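Local structure of beta-xylanase (Roseburia intestinalis L1-82, 6SGF) at residues 36-41 with 108-113. The protein binds xylan through this CBM86 carbohydrate-binding module, one domain of a longer enzyme that probably hydrolyses internal beta-1,4-xylosidic linkages in xylans. Sequence-based numbering, arbitrary orientation.
Sequences KQYNQV and GIMITE. With XYP (beta-D-xylopyranose), chain H; XYP (beta-D-xylopyranose), chain C; XYP (beta-D-xylopyranose), chain D.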
loop_
_atom_site.group_PDB
_atom_site.type_symbol
_atom_site.label_atom_id
_atom_site.label_comp_id
_atom_site.label_asym_id
_atom_site.label_seq_id
_atom_site.Cartn_x
_atom_site.Cartn_y
_atom_site.Cartn_z
ATOM N N LYS B 36 18.893 -6.080 18.433
ATOM C CA LYS B 36 19.642 -5.222 19.356
ATOM C C LYS B 36 19.142 -3.792 19.271
ATOM O O LYS B 36 18.537 -3.419 18.294
ATOM C CB LYS B 36 21.129 -5.239 19.028
ATOM C CG LYS B 36 22.045 -4.992 20.208
ATOM C CD LYS B 36 22.821 -3.687 20.211
ATOM C CE LYS B 36 23.687 -3.521 21.454
ATOM N NZ LYS B 36 22.912 -3.310 22.690
ATOM N N GLN B 37 19.456 -3.013 20.296
ATOM C CA GLN B 37 19.122 -1.588 20.369
ATOM C C GLN B 37 19.702 -0.899 19.133
ATOM O O GLN B 37 20.818 -1.141 18.776
ATOM C CB GLN B 37 19.693 -0.938 21.631
ATOM C CG GLN B 37 19.098 0.417 21.919
ATOM C CD GLN B 37 19.604 1.055 23.186
ATOM O OE1 GLN B 37 20.741 0.860 23.575
ATOM N NE2 GLN B 37 18.751 1.810 23.828
ATOM N N TYR B 38 18.890 -0.046 18.547
ATOM C CA TYR B 38 19.220 0.822 17.414
ATOM C C TYR B 38 19.353 0.047 16.105
ATOM O O TYR B 38 19.678 0.665 15.073
ATOM C CB TYR B 38 20.498 1.671 17.624
ATOM C CG TYR B 38 20.370 2.589 18.828
ATOM C CD1 TYR B 38 19.227 3.339 19.025
ATOM C CD2 TYR B 38 21.383 2.688 19.780
ATOM C CE1 TYR B 38 19.077 4.154 20.142
ATOM C CE2 TYR B 38 21.238 3.520 20.909
ATOM C CZ TYR B 38 20.086 4.248 21.068
ATOM O OH TYR B 38 19.907 5.083 22.151
ATOM N N ASN B 39 19.079 -1.264 16.097
ATOM C CA ASN B 39 18.902 -1.994 14.849
ATOM C C ASN B 39 17.859 -1.260 13.999
ATOM O O ASN B 39 16.862 -0.738 14.509
ATOM C CB ASN B 39 18.393 -3.429 15.086
ATOM C CG ASN B 39 19.506 -4.481 15.304
ATOM O OD1 ASN B 39 19.196 -5.661 15.473
ATOM N ND2 ASN B 39 20.758 -4.071 15.310
ATOM N N GLN B 40 18.069 -1.256 12.697
ATOM C CA GLN B 40 17.251 -0.433 11.821
ATOM C C GLN B 40 17.393 -0.884 10.367
ATOM O O GLN B 40 18.297 -1.657 9.998
ATOM C CB GLN B 40 17.626 1.038 11.947
ATOM C CG GLN B 40 19.004 1.300 11.410
ATOM C CD GLN B 40 19.458 2.720 11.668
ATOM O OE1 GLN B 40 18.845 3.686 11.206
ATOM N NE2 GLN B 40 20.531 2.850 12.413
ATOM N N VAL B 41 16.479 -0.364 9.537
ATOM C CA VAL B 41 16.496 -0.573 8.094
ATOM C C VAL B 41 16.364 0.784 7.437
ATOM O O VAL B 41 15.685 1.676 7.960
ATOM C CB VAL B 41 15.361 -1.502 7.619
ATOM C CG1 VAL B 41 15.437 -1.734 6.106
ATOM C CG2 VAL B 41 15.421 -2.802 8.339
ATOM N N GLY B 108 13.479 5.322 6.974
ATOM C CA GLY B 108 13.957 4.251 7.818
ATOM C C GLY B 108 13.054 3.988 9.012
ATOM O O GLY B 108 12.238 4.832 9.408
ATOM N N ILE B 109 13.221 2.790 9.571
ATOM C CA ILE B 109 12.576 2.360 10.802
ATOM C C ILE B 109 13.663 1.791 11.698
ATOM O O ILE B 109 14.521 1.040 11.217
ATOM C CB ILE B 109 11.481 1.306 10.569
ATOM C CG1 ILE B 109 10.351 1.896 9.725
ATOM C CG2 ILE B 109 11.013 0.762 11.949
ATOM C CD1 ILE B 109 9.233 0.844 9.393
ATOM N N MET B 110 13.642 2.171 12.976
ATOM C CA MET B 110 14.636 1.779 13.969
ATOM C C MET B 110 13.938 1.485 15.300
ATOM O O MET B 110 12.854 2.001 15.561
ATOM C CB MET B 110 15.665 2.913 14.143
ATOM C CG MET B 110 16.687 2.690 15.211
ATOM S SD MET B 110 17.814 4.121 15.346
ATOM C CE MET B 110 16.815 5.367 16.140
ATOM N N ILE B 111 14.559 0.675 16.158
ATOM C CA ILE B 111 14.068 0.504 17.531
ATOM C C ILE B 111 15.053 1.134 18.510
ATOM O O ILE B 111 16.268 1.118 18.291
ATOM C CB ILE B 111 13.817 -0.972 17.910
ATOM C CG1 ILE B 111 15.072 -1.817 17.758
ATOM C CG2 ILE B 111 12.647 -1.520 17.089
ATOM C CD1 ILE B 111 15.200 -2.854 18.884
ATOM N N THR B 112 14.516 1.669 19.610
ATOM C CA THR B 112 15.346 2.205 20.686
ATOM C C THR B 112 15.342 1.324 21.921
ATOM O O THR B 112 16.039 1.639 22.898
ATOM C CB THR B 112 14.896 3.613 21.099
ATOM O OG1 THR B 112 13.511 3.594 21.434
ATOM C CG2 THR B 112 15.110 4.610 19.972
ATOM N N GLU B 113 14.584 0.234 21.922
ATOM C CA GLU B 113 14.562 -0.659 23.080
ATOM C C GLU B 113 15.937 -1.283 23.343
ATOM O O GLU B 113 16.546 -1.888 22.452
ATOM C CB GLU B 113 13.529 -1.754 22.834
ATOM C CG GLU B 113 12.891 -2.388 24.046
ATOM C CD GLU B 113 11.952 -1.440 24.766
ATOM O OE1 GLU B 113 10.783 -1.244 24.310
ATOM O OE2 GLU B 113 12.399 -0.899 25.794
HETATM C C1 XYP H . 22.586 4.931 15.398
HETATM C C2 XYP H . 21.259 5.411 14.806
HETATM C C3 XYP H . 20.808 6.637 15.521
HETATM C C4 XYP H . 20.857 6.482 17.024
HETATM C C5 XYP H . 22.216 5.993 17.543
HETATM O O2 XYP H . 21.431 5.578 13.396
HETATM O O3 XYP H . 19.438 6.910 15.108
HETATM O O4 XYP H . 20.553 7.773 17.576
HETATM O O5 XYP H . 22.481 4.719 16.871
HETATM O O1 XYP C . 27.525 1.237 13.965
HETATM C C1 XYP C . 26.181 1.463 14.079
HETATM C C2 XYP C . 25.797 1.506 15.562
HETATM C C3 XYP C . 24.404 1.961 15.827
HETATM C C4 XYP C . 24.211 3.185 14.987
HETATM C C5 XYP C . 24.455 3.011 13.485
HETATM O O2 XYP C . 25.967 0.170 16.057
HETATM O O3 XYP C . 24.220 2.330 17.233
HETATM O O4 XYP C . 22.873 3.592 15.157
HETATM O O5 XYP C . 25.885 2.706 13.297
HETATM C C1 XYP D . 19.994 7.927 18.829
HETATM C C2 XYP D . 20.061 9.388 19.277
HETATM C C3 XYP D . 19.376 9.616 20.580
HETATM C C4 XYP D . 17.989 9.089 20.497
HETATM C C5 XYP D . 17.906 7.651 19.971
HETATM O O2 XYP D . 21.423 9.797 19.421
HETATM O O3 XYP D . 19.276 11.039 20.804
HETATM O O4 XYP D . 17.381 9.013 21.785
HETATM O O5 XYP D . 18.545 7.542 18.672
#
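V41 and I109 form an antiparallel hydrogen-bonded pair in the five-stranded sheet of this CBM86 beta-sandwich, with V41 N reaching I109 O (2.9 Å) and I109 N answering to V41 O. Two residues along, past the non-hydrogen-bonded pair Q40/M110, I111 N bonds N39 O. Just before strand 40-50, residues 36-39 form a type II turn, tied down by Y38 N to I111 O, a rather bent bond at 132°. Q37 adds a side-chain bond: with CG anti to the backbone N (chi1 -166°), its extended chain brings NE2 to T112 O at 2.9 Å, the acceptor lying close to the amide plane. Y38, Q40, M110 and T112 belong to the glycan pocket, filled here by xylose units. Q37 CG backs one face of the Y38 ring, while the opposite face carries the chain H xylose, C5 4.0 Å above the plane. M110 SD sits obliquely beside this ring, a Met-aromatic contact, and T112 CG2 meets its edge. With an alanine at Y38, that sugar would probably lose the ring beneath it and the M110 sulfur its aromatic neighbour. Q40 has both amide ends engaged: OE1 accepts from K71 NZ, and NE2 donates to O2 of the chain H xylose at 3.0 Å, nearly straight at 169°.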